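Local coordinates for protein restriction endonuclease (Mycobacterium sp., PDB 4F0Q) that cleaves DNA that carries modified (methylated) cytosine, acting as a tetrameric, modification-dependent restriction endonuclease, at residues Pro20-Phe24 with Trp50-Pro54; Val25-Tyr31 with Gly174-Gly180; Arg82-Ile87 with Leu134-Ala138. All coordinates share one frame; numbering follows the deposited sequence.

Interaction 1 (Pro20-Phe24 with Trp50-Pro54)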
ATOM      1  N   PRO A  20     -44.705   4.827 -12.642  1.00 25.64           N
ATOM      2  CA  PRO A  20     -43.481   4.416 -11.946  1.00 25.97           C
ATOM      3  C   PRO A  20     -43.728   4.135 -10.468  1.00 25.80           C
ATOM      4  O   PRO A  20     -44.416   4.910  -9.804  1.00 30.41           O
ATOM      5  CB  PRO A  20     -42.564   5.642 -12.087  1.00 22.86           C
ATOM      6  CG  PRO A  20     -43.197   6.504 -13.140  1.00 22.19           C
ATOM      7  CD  PRO A  20     -44.660   6.244 -13.035  1.00 24.53           C
ATOM      8  N   ARG A  21     -43.175   3.036  -9.964  1.00 22.60           N
ATOM      9  CA  ARG A  21     -43.232   2.743  -8.536  1.00 24.28           C
ATOM     10  C   ARG A  21     -41.830   2.509  -7.969  1.00 22.51           C
ATOM     11  O   ARG A  21     -41.309   1.394  -7.978  1.00 22.76           O
ATOM     12  CB  ARG A  21     -44.173   1.567  -8.241  1.00 25.76           C
ATOM     13  CG  ARG A  21     -43.963   0.336  -9.103  1.00 23.68           C
ATOM     14  CD  ARG A  21     -44.960  -0.752  -8.742  1.00 21.63           C
ATOM     15  NE  ARG A  21     -44.479  -2.079  -9.111  1.00 20.79           N
ATOM     16  CZ  ARG A  21     -44.616  -2.617 -10.317  1.00 19.53           C
ATOM     17  NH1 ARG A  21     -45.222  -1.942 -11.283  1.00 19.02           N
ATOM     18  NH2 ARG A  21     -44.143  -3.831 -10.557  1.00 23.36           N
ATOM     19  N   LEU A  22     -41.227   3.587  -7.479  1.00 22.01           N
ATOM     20  CA  LEU A  22     -39.838   3.566  -7.042  1.00 21.13           C
ATOM     21  C   LEU A  22     -39.676   3.020  -5.630  1.00 20.55           C
ATOM     22  O   LEU A  22     -40.274   3.532  -4.684  1.00 21.93           O
ATOM     23  CB  LEU A  22     -39.245   4.974  -7.111  1.00 18.95           C
ATOM     24  CG  LEU A  22     -39.411   5.728  -8.432  1.00 21.91           C
ATOM     25  CD1 LEU A  22     -38.781   7.108  -8.337  1.00 15.76           C
ATOM     26  CD2 LEU A  22     -38.811   4.938  -9.583  1.00 17.01           C
ATOM     27  N   VAL A  23     -38.861   1.980  -5.493  1.00 21.52           N
ATOM     28  CA  VAL A  23     -38.489   1.479  -4.177  1.00 15.84           C
ATOM     29  C   VAL A  23     -37.046   1.881  -3.879  1.00 16.94           C
ATOM     30  O   VAL A  23     -36.155   1.680  -4.701  1.00 16.90           O
ATOM     31  CB  VAL A  23     -38.676  -0.052  -4.060  1.00 15.57           C
ATOM     32  CG1 VAL A  23     -37.954  -0.775  -5.184  1.00 16.68           C
ATOM     33  CG2 VAL A  23     -38.203  -0.550  -2.701  1.00 14.97           C
ATOM     34  N   PHE A  24     -36.826   2.471  -2.710  1.00 19.76           N
ATOM     35  CA  PHE A  24     -35.505   2.973  -2.355  1.00 17.99           C
ATOM     36  C   PHE A  24     -34.781   2.041  -1.394  1.00 15.31           C
ATOM     37  O   PHE A  24     -35.407   1.242  -0.700  1.00 19.18           O
ATOM     38  CB  PHE A  24     -35.610   4.378  -1.756  1.00 17.20           C
ATOM     39  CG  PHE A  24     -36.192   5.392  -2.696  1.00 17.85           C
ATOM     40  CD1 PHE A  24     -35.376   6.096  -3.567  1.00 17.70           C
ATOM     41  CD2 PHE A  24     -37.555   5.638  -2.714  1.00 17.07           C
ATOM     42  CE1 PHE A  24     -35.909   7.028  -4.436  1.00 18.50           C
ATOM     43  CE2 PHE A  24     -38.094   6.569  -3.581  1.00 17.17           C
ATOM     44  CZ  PHE A  24     -37.270   7.266  -4.443  1.00 19.74           C
ATOM     45  N   TRP A  50     -47.709  -6.258  -3.786  1.00 22.61           N
ATOM     46  CA  TRP A  50     -48.173  -5.256  -4.735  1.00 23.46           C
ATOM     47  C   TRP A  50     -46.994  -4.614  -5.452  1.00 22.41           C
ATOM     48  O   TRP A  50     -47.038  -4.383  -6.659  1.00 24.86           O
ATOM     49  CB  TRP A  50     -49.001  -4.174  -4.045  1.00 21.97           C
ATOM     50  CG  TRP A  50     -49.257  -3.004  -4.940  1.00 22.22           C
ATOM     51  CD1 TRP A  50     -50.253  -2.881  -5.862  1.00 20.41           C
ATOM     52  CD2 TRP A  50     -48.488  -1.798  -5.016  1.00 24.35           C
ATOM     53  NE1 TRP A  50     -50.159  -1.670  -6.503  1.00 26.65           N
ATOM     54  CE2 TRP A  50     -49.082  -0.986  -6.003  1.00 26.83           C
ATOM     55  CE3 TRP A  50     -47.356  -1.324  -4.346  1.00 22.20           C
ATOM     56  CZ2 TRP A  50     -48.586   0.274  -6.332  1.00 22.85           C
ATOM     57  CZ3 TRP A  50     -46.864  -0.073  -4.674  1.00 23.17           C
ATOM     58  CH2 TRP A  50     -47.478   0.711  -5.658  1.00 26.81           C
ATOM     59  N   LEU A  51     -45.943  -4.321  -4.694  1.00 20.32           N
ATOM     60  CA  LEU A  51     -44.765  -3.657  -5.238  1.00 18.95           C
ATOM     61  C   LEU A  51     -44.034  -4.546  -6.239  1.00 18.18           C
ATOM     62  O   LEU A  51     -43.526  -4.067  -7.251  1.00 20.87           O
ATOM     63  CB  LEU A  51     -43.823  -3.242  -4.104  1.00 21.78           C
ATOM     64  CG  LEU A  51     -42.571  -2.446  -4.480  1.00 22.87           C
ATOM     65  CD1 LEU A  51     -42.945  -1.145  -5.177  1.00 22.78           C
ATOM     66  CD2 LEU A  51     -41.725  -2.173  -3.246  1.00 17.64           C
ATOM     67  N   THR A  52     -43.996  -5.844  -5.956  1.00 17.93           N
ATOM     68  CA  THR A  52     -43.276  -6.789  -6.805  1.00 21.42           C
ATOM     69  C   THR A  52     -44.148  -7.357  -7.921  1.00 22.57           C
ATOM     70  O   THR A  52     -43.646  -7.720  -8.986  1.00 21.32           O
ATOM     71  CB  THR A  52     -42.694  -7.955  -5.984  1.00 18.02           C
ATOM     72  OG1 THR A  52     -43.747  -8.613  -5.269  1.00 20.68           O
ATOM     73  CG2 THR A  52     -41.663  -7.441  -4.997  1.00 18.35           C
ATOM     74  N   SER A  53     -45.450  -7.437  -7.674  1.00 20.94           N
ATOM     75  CA  SER A  53     -46.378  -7.983  -8.657  1.00 22.83           C
ATOM     76  C   SER A  53     -47.786  -7.437  -8.459  1.00 24.43           C
ATOM     77  O   SER A  53     -48.642  -8.123  -7.903  1.00 26.57           O
ATOM     78  CB  SER A  53     -46.402  -9.509  -8.575  1.00 20.37           C
ATOM     79  OG  SER A  53     -47.301 -10.053  -9.523  1.00 24.28           O
ATOM     80  N   PRO A  54     -48.032  -6.203  -8.927  1.00 23.51           N
ATOM     81  CA  PRO A  54     -49.331  -5.541  -8.758  1.00 24.48           C
ATOM     82  C   PRO A  54     -50.468  -6.323  -9.411  1.00 29.35           C
ATOM     83  O   PRO A  54     -50.257  -6.983 -10.429  1.00 34.60           O
ATOM     84  CB  PRO A  54     -49.131  -4.194  -9.462  1.00 25.63           C
ATOM     85  CG  PRO A  54     -48.004  -4.420 -10.408  1.00 24.75           C
ATOM     86  CD  PRO A  54     -47.098  -5.390  -9.724  1.00 21.21           C
TER
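R21, just ahead of strand 22-24, and L51, in the last turn of helix 48-52, are the closest backbone positions here, their CA atoms 7.4 Å apart, so that side chains must span the gap. R21 does most of this. A chi1 of 49° tucks its CG between the two main-chain branches, and from there the chain runs extended to NE, carrying the guanidinium to the C-terminal end of the helix. NE donates to the carbonyl O of L51 over 2.9 Å, in a fairly straight bond (162° at the hydrogen). The oxygen lies close to the guanidinium plane, at its edge, although the donor is tilted from the carbonyl plane. A second, weak bond from R21 NH2 reaches the same L51 O at 3.4 Å. The arginine thus grips a carbonyl in the last turn of a short helix, and this side chain-to-main chain bond fixes strand 22-24 to helix 48-52. P54, in the loop that leaves the helix, crosses the arginine at about a right angle and lays its CD over one face of the guanidinium, 3.4 Å from NH2. D225 gives NH2 a salt-bridge partner, so the buried charge is answered from outside the two segments. Farther back along the arginine, CD comes obliquely to within 4.2 Å of W50 CH2. L51 adds the apolar part: its CD1 lies near R21 CD, while CD2 packs 3.8 Å from V23 CB.

Interaction 2 (Val25-Tyr31 with Gly174-Gly180)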
ATOM      1  N   VAL A  25     -33.457   2.143  -1.364  1.00 17.65           N
ATOM      2  CA  VAL A  25     -32.651   1.316  -0.476  1.00 18.71           C
ATOM      3  C   VAL A  25     -32.933   1.663   0.981  1.00 17.51           C
ATOM      4  O   VAL A  25     -32.680   2.784   1.422  1.00 20.35           O
ATOM      5  CB  VAL A  25     -31.147   1.478  -0.758  1.00 14.09           C
ATOM      6  CG1 VAL A  25     -30.335   0.627   0.205  1.00 16.75           C
ATOM      7  CG2 VAL A  25     -30.835   1.105  -2.198  1.00 13.39           C
ATOM      8  N   GLY A  26     -33.467   0.697   1.720  1.00 16.26           N
ATOM      9  CA  GLY A  26     -33.800   0.903   3.117  1.00 16.40           C
ATOM     10  C   GLY A  26     -35.296   0.956   3.352  1.00 18.29           C
ATOM     11  O   GLY A  26     -35.747   1.045   4.494  1.00 18.58           O
ATOM     12  N   ASP A  27     -36.065   0.902   2.268  1.00 19.23           N
ATOM     13  CA  ASP A  27     -37.523   0.920   2.353  1.00 16.53           C
ATOM     14  C   ASP A  27     -38.049  -0.265   3.153  1.00 14.58           C
ATOM     15  O   ASP A  27     -37.703  -1.414   2.882  1.00 13.32           O
ATOM     16  CB  ASP A  27     -38.153   0.931   0.959  1.00 13.24           C
ATOM     17  CG  ASP A  27     -38.117   2.304   0.313  1.00 18.41           C
ATOM     18  OD1 ASP A  27     -37.322   3.156   0.761  1.00 21.57           O
ATOM     19  OD2 ASP A  27     -38.883   2.530  -0.648  1.00 16.14           O
ATOM     20  N   GLU A  28     -38.885   0.030   4.143  1.00 14.52           N
ATOM     21  CA  GLU A  28     -39.464  -0.997   4.996  1.00 17.81           C
ATOM     22  C   GLU A  28     -40.794  -1.482   4.432  1.00 17.58           C
ATOM     23  O   GLU A  28     -41.776  -0.742   4.399  1.00 17.40           O
ATOM     24  CB  GLU A  28     -39.644  -0.468   6.420  1.00 20.37           C
ATOM     25  CG  GLU A  28     -38.332  -0.128   7.111  1.00 24.70           C
ATOM     26  CD  GLU A  28     -38.531   0.556   8.447  1.00 25.91           C
ATOM     27  OE1 GLU A  28     -39.589   1.188   8.642  1.00 25.27           O
ATOM     28  OE2 GLU A  28     -37.626   0.459   9.304  1.00 27.66           O
ATOM     29  N   LEU A  29     -40.812  -2.734   3.991  1.00 17.31           N
ATOM     30  CA  LEU A  29     -41.979  -3.302   3.333  1.00 15.54           C
ATOM     31  C   LEU A  29     -42.644  -4.359   4.205  1.00 21.50           C
ATOM     32  O   LEU A  29     -41.969  -5.119   4.900  1.00 20.51           O
ATOM     33  CB  LEU A  29     -41.573  -3.917   1.994  1.00 15.42           C
ATOM     34  CG  LEU A  29     -40.693  -3.046   1.093  1.00 14.82           C
ATOM     35  CD1 LEU A  29     -40.233  -3.828  -0.127  1.00 13.35           C
ATOM     36  CD2 LEU A  29     -41.428  -1.780   0.677  1.00 13.58           C
ATOM     37  N   ARG A  30     -43.971  -4.401   4.166  1.00 20.94           N
ATOM     38  CA  ARG A  30     -44.727  -5.421   4.880  1.00 20.59           C
ATOM     39  C   ARG A  30     -44.805  -6.686   4.036  1.00 19.44           C
ATOM     40  O   ARG A  30     -45.268  -6.648   2.897  1.00 20.26           O
ATOM     41  CB  ARG A  30     -46.137  -4.913   5.188  1.00 21.61           C
ATOM     42  CG  ARG A  30     -47.058  -5.950   5.808  1.00 21.41           C
ATOM     43  CD  ARG A  30     -46.662  -6.273   7.239  1.00 22.40           C
ATOM     44  NE  ARG A  30     -47.614  -7.183   7.872  1.00 21.24           N
ATOM     45  CZ  ARG A  30     -47.478  -8.505   7.905  1.00 24.37           C
ATOM     46  NH1 ARG A  30     -46.423  -9.080   7.346  1.00 22.88           N
ATOM     47  NH2 ARG A  30     -48.397  -9.252   8.499  1.00 30.12           N
ATOM     48  N   TYR A  31     -44.347  -7.804   4.590  1.00 19.96           N
ATOM     49  CA  TYR A  31     -44.403  -9.071   3.869  1.00 21.66           C
ATOM     50  C   TYR A  31     -45.324 -10.088   4.531  1.00 22.18           C
ATOM     51  O   TYR A  31     -45.070 -10.542   5.646  1.00 25.12           O
ATOM     52  CB  TYR A  31     -43.009  -9.678   3.691  1.00 23.45           C
ATOM     53  CG  TYR A  31     -43.026 -10.966   2.897  1.00 19.96           C
ATOM     54  CD1 TYR A  31     -43.134 -10.947   1.514  1.00 17.99           C
ATOM     55  CD2 TYR A  31     -42.946 -12.200   3.530  1.00 24.27           C
ATOM     56  CE1 TYR A  31     -43.158 -12.116   0.781  1.00 17.82           C
ATOM     57  CE2 TYR A  31     -42.968 -13.378   2.804  1.00 23.41           C
ATOM     58  CZ  TYR A  31     -43.074 -13.330   1.429  1.00 23.70           C
ATOM     59  OH  TYR A  31     -43.096 -14.495   0.697  1.00 23.69           O
ATOM     60  N   GLY A 174     -42.470  -9.829  10.219  1.00 16.83           N
ATOM     61  CA  GLY A 174     -43.447  -9.452   9.214  1.00 19.35           C
ATOM     62  C   GLY A 174     -43.016  -8.347   8.270  1.00 19.09           C
ATOM     63  O   GLY A 174     -43.826  -7.845   7.492  1.00 22.79           O
ATOM     64  N   HIS A 175     -41.744  -7.963   8.327  1.00 19.74           N
ATOM     65  CA  HIS A 175     -41.250  -6.877   7.487  1.00 19.39           C
ATOM     66  C   HIS A 175     -39.874  -7.160   6.889  1.00 21.81           C
ATOM     67  O   HIS A 175     -39.006  -7.734   7.544  1.00 20.58           O
ATOM     68  CB  HIS A 175     -41.212  -5.561   8.269  1.00 20.97           C
ATOM     69  CG  HIS A 175     -42.555  -5.098   8.743  1.00 20.53           C
ATOM     70  ND1 HIS A 175     -43.184  -5.639   9.843  1.00 24.28           N
ATOM     71  CD2 HIS A 175     -43.388  -4.143   8.266  1.00 19.76           C
ATOM     72  CE1 HIS A 175     -44.347  -5.038  10.023  1.00 23.50           C
ATOM     73  NE2 HIS A 175     -44.494  -4.125   9.080  1.00 21.55           N
ATOM     74  N   VAL A 176     -39.687  -6.747   5.639  1.00 20.74           N
ATOM     75  CA  VAL A 176     -38.400  -6.884   4.970  1.00 21.16           C
ATOM     76  C   VAL A 176     -37.898  -5.540   4.450  1.00 20.72           C
ATOM     77  O   VAL A 176     -38.680  -4.688   4.035  1.00 19.23           O
ATOM     78  CB  VAL A 176     -38.459  -7.897   3.805  1.00 22.08           C
ATOM     79  CG1 VAL A 176     -38.571  -9.317   4.340  1.00 22.68           C
ATOM     80  CG2 VAL A 176     -39.616  -7.571   2.868  1.00 19.01           C
ATOM     81  N   GLU A 177     -36.583  -5.361   4.483  1.00 19.96           N
ATOM     82  CA  GLU A 177     -35.953  -4.133   4.023  1.00 16.94           C
ATOM     83  C   GLU A 177     -35.284  -4.355   2.672  1.00 16.02           C
ATOM     84  O   GLU A 177     -34.602  -5.361   2.467  1.00 15.33           O
ATOM     85  CB  GLU A 177     -34.917  -3.657   5.043  1.00 18.67           C
ATOM     86  CG  GLU A 177     -34.061  -2.498   4.565  1.00 21.94           C
ATOM     87  CD  GLU A 177     -32.896  -2.210   5.492  1.00 22.84           C
ATOM     88  OE1 GLU A 177     -32.963  -2.605   6.674  1.00 23.79           O
ATOM     89  OE2 GLU A 177     -31.912  -1.592   5.036  1.00 30.20           O
ATOM     90  N   PHE A 178     -35.490  -3.410   1.758  1.00 16.73           N
ATOM     91  CA  PHE A 178     -34.887  -3.465   0.431  1.00 15.61           C
ATOM     92  C   PHE A 178     -33.431  -3.009   0.479  1.00 17.96           C
ATOM     93  O   PHE A 178     -33.115  -1.963   1.046  1.00 18.94           O
ATOM     94  CB  PHE A 178     -35.689  -2.609  -0.550  1.00 14.21           C
ATOM     95  CG  PHE A 178     -35.150  -2.621  -1.953  1.00 17.13           C
ATOM     96  CD1 PHE A 178     -35.172  -3.780  -2.710  1.00 13.79           C
ATOM     97  CD2 PHE A 178     -34.638  -1.466  -2.521  1.00 16.07           C
ATOM     98  CE1 PHE A 178     -34.681  -3.792  -4.002  1.00 14.13           C
ATOM     99  CE2 PHE A 178     -34.147  -1.470  -3.813  1.00 16.65           C
ATOM    100  CZ  PHE A 178     -34.171  -2.634  -4.555  1.00 13.67           C
ATOM    101  N   CYS A 179     -32.549  -3.800  -0.122  1.00 17.62           N
ATOM    102  CA  CYS A 179     -31.113  -3.549  -0.050  1.00 15.69           C
ATOM    103  C   CYS A 179     -30.483  -3.332  -1.423  1.00 15.88           C
ATOM    104  O   CYS A 179     -29.259  -3.319  -1.555  1.00 15.41           O
ATOM    105  CB  CYS A 179     -30.408  -4.699   0.674  1.00 17.50           C
ATOM    106  SG  CYS A 179     -30.926  -4.927   2.392  1.00 19.60           S
ATOM    107  N   GLY A 180     -31.319  -3.167  -2.442  1.00 15.30           N
ATOM    108  CA  GLY A 180     -30.839  -2.855  -3.775  1.00 16.53           C
ATOM    109  C   GLY A 180     -30.737  -4.044  -4.711  1.00 16.57           C
ATOM    110  O   GLY A 180     -31.014  -5.183  -4.330  1.00 16.81           O
TER
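Backbone hydrogen bonds join V25-Y31 to G174-G180 as antiparallel neighbours. L29 and V176 form a hydrogen-bonded pair, with L29 N to V176 O and V176 N to L29 O both 2.9 Å; E28 with E177 and R30 with H175 are the flanking non-hydrogen-bonded pairs. At one end Y31 N donates to G174 O; toward the other, F178 N donates to D27 O, and G26 N reaches F178 O at 2.8 Å. The backbone angles of G26 and G174 are ones that call for glycine. Main-chain contacts also include the CA-H of H175 directed at L29 O.

The polar side-chain contact is made by R30. With CG anti to the backbone N (chi1 174°) and a bend at chi2, the chain curls back so that NH1 donates to G174 O at 2.9 Å, in the carbonyl plane and on a lone pair, though that oxygen is tilted out of the guanidinium plane. G174 O therefore has two donors, R30 NH1 and Y31 N. D43 takes R30 NE in a salt bridge.

On the same face of the sheet, R30 CD rests over one face of the H175 imidazole, 3.9 Å from the ring centroid, a CH-pi contact displaced toward the rim. Among the apolar contacts, V176 CG2 lies 4.1 Å from Y31 CB and also meets L29 CB, while V25 CG2 approaches F178 CE2. Separately, V25 N lies at the edge of the F178 ring.

Strand 28-30 pairs in parallel with strand 45-47 on its other side, so this contact builds it into the large mixed sheet of the N-terminal region, whose family belongs to the PUA clan.

Interaction 3 (Arg82-Ile87 with Leu134-Ala138)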
ATOM      1  N   ARG A  82     -34.540 -15.746 -17.158  1.00 21.92           N
ATOM      2  CA  ARG A  82     -34.916 -15.638 -15.756  1.00 21.98           C
ATOM      3  C   ARG A  82     -35.068 -14.162 -15.399  1.00 18.52           C
ATOM      4  O   ARG A  82     -34.123 -13.383 -15.527  1.00 15.11           O
ATOM      5  CB  ARG A  82     -33.857 -16.291 -14.866  1.00 22.53           C
ATOM      6  CG  ARG A  82     -34.304 -16.530 -13.434  1.00 22.23           C
ATOM      7  CD  ARG A  82     -35.212 -17.746 -13.331  1.00 29.01           C
ATOM      8  NE  ARG A  82     -34.542 -18.964 -13.782  1.00 27.48           N
ATOM      9  CZ  ARG A  82     -35.053 -20.185 -13.667  1.00 30.20           C
ATOM     10  NH1 ARG A  82     -36.244 -20.357 -13.110  1.00 36.42           N
ATOM     11  NH2 ARG A  82     -34.373 -21.236 -14.106  1.00 27.42           N
ATOM     12  N   ALA A  83     -36.265 -13.783 -14.960  1.00 22.09           N
ATOM     13  CA  ALA A  83     -36.583 -12.384 -14.680  1.00 14.04           C
ATOM     14  C   ALA A  83     -35.698 -11.780 -13.593  1.00 14.50           C
ATOM     15  O   ALA A  83     -35.078 -10.735 -13.798  1.00 14.55           O
ATOM     16  CB  ALA A  83     -38.050 -12.243 -14.306  1.00 16.17           C
ATOM     17  N   LEU A  84     -35.645 -12.437 -12.441  1.00 16.03           N
ATOM     18  CA  LEU A  84     -34.848 -11.947 -11.322  1.00 14.68           C
ATOM     19  C   LEU A  84     -34.646 -13.029 -10.272  1.00 15.27           C
ATOM     20  O   LEU A  84     -35.271 -14.088 -10.325  1.00 19.72           O
ATOM     21  CB  LEU A  84     -35.511 -10.727 -10.672  1.00 15.98           C
ATOM     22  CG  LEU A  84     -36.629 -10.970  -9.651  1.00 17.58           C
ATOM     23  CD1 LEU A  84     -36.971  -9.677  -8.927  1.00 18.67           C
ATOM     24  CD2 LEU A  84     -37.875 -11.555 -10.301  1.00 21.95           C
ATOM     25  N   ILE A  85     -33.764 -12.753  -9.318  1.00 18.68           N
ATOM     26  CA  ILE A  85     -33.597 -13.609  -8.152  1.00 15.87           C
ATOM     27  C   ILE A  85     -33.815 -12.794  -6.883  1.00 16.76           C
ATOM     28  O   ILE A  85     -33.075 -11.852  -6.601  1.00 22.06           O
ATOM     29  CB  ILE A  85     -32.210 -14.273  -8.117  1.00 16.21           C
ATOM     30  CG1 ILE A  85     -32.072 -15.276  -9.265  1.00 16.81           C
ATOM     31  CG2 ILE A  85     -31.990 -14.972  -6.784  1.00 17.63           C
ATOM     32  CD1 ILE A  85     -30.761 -16.023  -9.264  1.00 13.31           C
ATOM     33  N   ALA A  86     -34.847 -13.157  -6.127  1.00 19.19           N
ATOM     34  CA  ALA A  86     -35.187 -12.453  -4.897  1.00 18.28           C
ATOM     35  C   ALA A  86     -34.575 -13.150  -3.691  1.00 18.39           C
ATOM     36  O   ALA A  86     -34.888 -14.303  -3.405  1.00 21.56           O
ATOM     37  CB  ALA A  86     -36.697 -12.356  -4.747  1.00 18.11           C
ATOM     38  N   ILE A  87     -33.701 -12.442  -2.983  1.00 17.59           N
ATOM     39  CA  ILE A  87     -33.000 -13.013  -1.839  1.00 16.10           C
ATOM     40  C   ILE A  87     -33.456 -12.397  -0.519  1.00 18.11           C
ATOM     41  O   ILE A  87     -33.455 -11.178  -0.354  1.00 20.04           O
ATOM     42  CB  ILE A  87     -31.470 -12.864  -1.988  1.00 17.06           C
ATOM     43  CG1 ILE A  87     -30.952 -13.803  -3.079  1.00 14.74           C
ATOM     44  CG2 ILE A  87     -30.767 -13.151  -0.674  1.00 18.22           C
ATOM     45  CD1 ILE A  87     -29.479 -13.640  -3.373  1.00 21.67           C
ATOM     46  N   LEU A 134     -29.681 -22.064  -8.690  1.00 14.25           N
ATOM     47  CA  LEU A 134     -30.117 -20.775  -9.220  1.00 14.94           C
ATOM     48  C   LEU A 134     -28.972 -19.765  -9.226  1.00 13.70           C
ATOM     49  O   LEU A 134     -28.823 -18.984 -10.168  1.00 14.07           O
ATOM     50  CB  LEU A 134     -31.293 -20.227  -8.407  1.00 15.14           C
ATOM     51  CG  LEU A 134     -32.611 -20.998  -8.485  1.00 16.60           C
ATOM     52  CD1 LEU A 134     -33.634 -20.397  -7.535  1.00 19.01           C
ATOM     53  CD2 LEU A 134     -33.144 -21.009  -9.909  1.00 17.69           C
ATOM     54  N   LEU A 135     -28.162 -19.791  -8.172  1.00 16.90           N
ATOM     55  CA  LEU A 135     -27.032 -18.876  -8.045  1.00 16.43           C
ATOM     56  C   LEU A 135     -25.940 -19.163  -9.071  1.00 14.28           C
ATOM     57  O   LEU A 135     -25.287 -18.244  -9.556  1.00 13.38           O
ATOM     58  CB  LEU A 135     -26.453 -18.918  -6.629  1.00 17.98           C
ATOM     59  CG  LEU A 135     -27.335 -18.382  -5.499  1.00 14.21           C
ATOM     60  CD1 LEU A 135     -26.569 -18.373  -4.184  1.00 16.28           C
ATOM     61  CD2 LEU A 135     -27.857 -16.994  -5.829  1.00 12.19           C
ATOM     62  N   LEU A 136     -25.739 -20.438  -9.391  1.00 14.81           N
ATOM     63  CA  LEU A 136     -24.765 -20.825 -10.409  1.00 13.86           C
ATOM     64  C   LEU A 136     -25.272 -20.469 -11.803  1.00 14.36           C
ATOM     65  O   LEU A 136     -24.536 -19.903 -12.625  1.00 18.94           O
ATOM     66  CB  LEU A 136     -24.457 -22.322 -10.320  1.00 14.01           C
ATOM     67  CG  LEU A 136     -23.585 -22.772  -9.144  1.00 13.38           C
ATOM     68  CD1 LEU A 136     -23.580 -24.287  -9.020  1.00 14.81           C
ATOM     69  CD2 LEU A 136     -22.168 -22.247  -9.301  1.00 16.83           C
ATOM     70  N   GLU A 137     -26.536 -20.799 -12.060  1.00 15.96           N
ATOM     71  CA  GLU A 137     -27.174 -20.476 -13.332  1.00 15.88           C
ATOM     72  C   GLU A 137     -27.181 -18.970 -13.580  1.00 16.48           C
ATOM     73  O   GLU A 137     -27.089 -18.520 -14.722  1.00 14.85           O
ATOM     74  CB  GLU A 137     -28.599 -21.029 -13.380  1.00 14.70           C
ATOM     75  CG  GLU A 137     -28.670 -22.540 -13.547  1.00 16.73           C
ATOM     76  CD  GLU A 137     -30.087 -23.073 -13.475  1.00 19.92           C
ATOM     77  OE1 GLU A 137     -30.971 -22.351 -12.965  1.00 20.63           O
ATOM     78  OE2 GLU A 137     -30.320 -24.212 -13.931  1.00 26.30           O
ATOM     79  N   ALA A 138     -27.283 -18.197 -12.502  1.00 15.05           N
ATOM     80  CA  ALA A 138     -27.193 -16.746 -12.598  1.00 14.83           C
ATOM     81  C   ALA A 138     -25.746 -16.311 -12.802  1.00 13.15           C
ATOM     82  O   ALA A 138     -25.471 -15.388 -13.564  1.00 14.36           O
ATOM     83  CB  ALA A 138     -27.771 -16.094 -11.357  1.00 13.39           C
TER
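Two torsion patterns bring R82-I87 onto helix 130-142. R82 leaves its backbone with CG opposite N (chi1 -166°) and then bends at both chi2 and chi3, folding the guanidinium over the helix; I85 instead sets CG1 opposite its carbonyl carbon and continues extended through chi2, which carries CD1 to the helix. That methyl settles against the helical backbone, 3.7 Å from the CB of A138 and equally 3.7 Å from the carbonyl O of L134. Since A138 N donates to this same oxygen at 2.9 Å, I85 meets a helical turn whose own hydrogen bond is intact. The CB of L134 lies near the methyl too, at 4.3 Å.

Helix and strand run 132° apart in direction, with segment axes 10.8 Å apart at closest: this is a helix laid across one face of a beta-sheet, in the AspBHI-type N-terminal part of the enzyme. Strand 85-89 pairs with strands 67-69 and 156-166, and I68 touches both I85 and L135, bringing the neighbouring strand into the same apolar layer. Deeper along the strand, I87 CD1 approaches L135 CD2 at 4.5 Å, a looser meeting of methyls.

R82 closes the contact at its more exposed side. L134 CD2 stands over the centre of one guanidinium face of R82, 4.3 Å from CZ. E137, its chain extended beyond CG, brings OE1 to 3.8 Å from R82 NH2. The carboxylate and guanidinium planes are 22° apart, but OE1 stands far off the guanidinium plane, making this a long salt bridge of charges without an N-H aimed at the oxygen.

Overall arrangement
From the N terminus, helix 6-17 leads into strand 22-24, where interaction 1 closes a loop of 25 residues by bringing helix 48-52 back to residues 20-24. Strand 28-30 follows, and interaction 2 closes a much longer loop, with 142 residues between its segments. The two cross along the chain, and they touch: V23 and F24 meet F178, and L51 meets L29. Interaction 3 opens after interaction 1 has closed and falls within the long loop of interaction 2, about 7 Å from either at the nearest atoms. Interactions 2 and 3 share the large mixed sheet, one adding an N-terminal strand and the other a helix; interaction 1 ties the adjoining small sheet to helix 48-52.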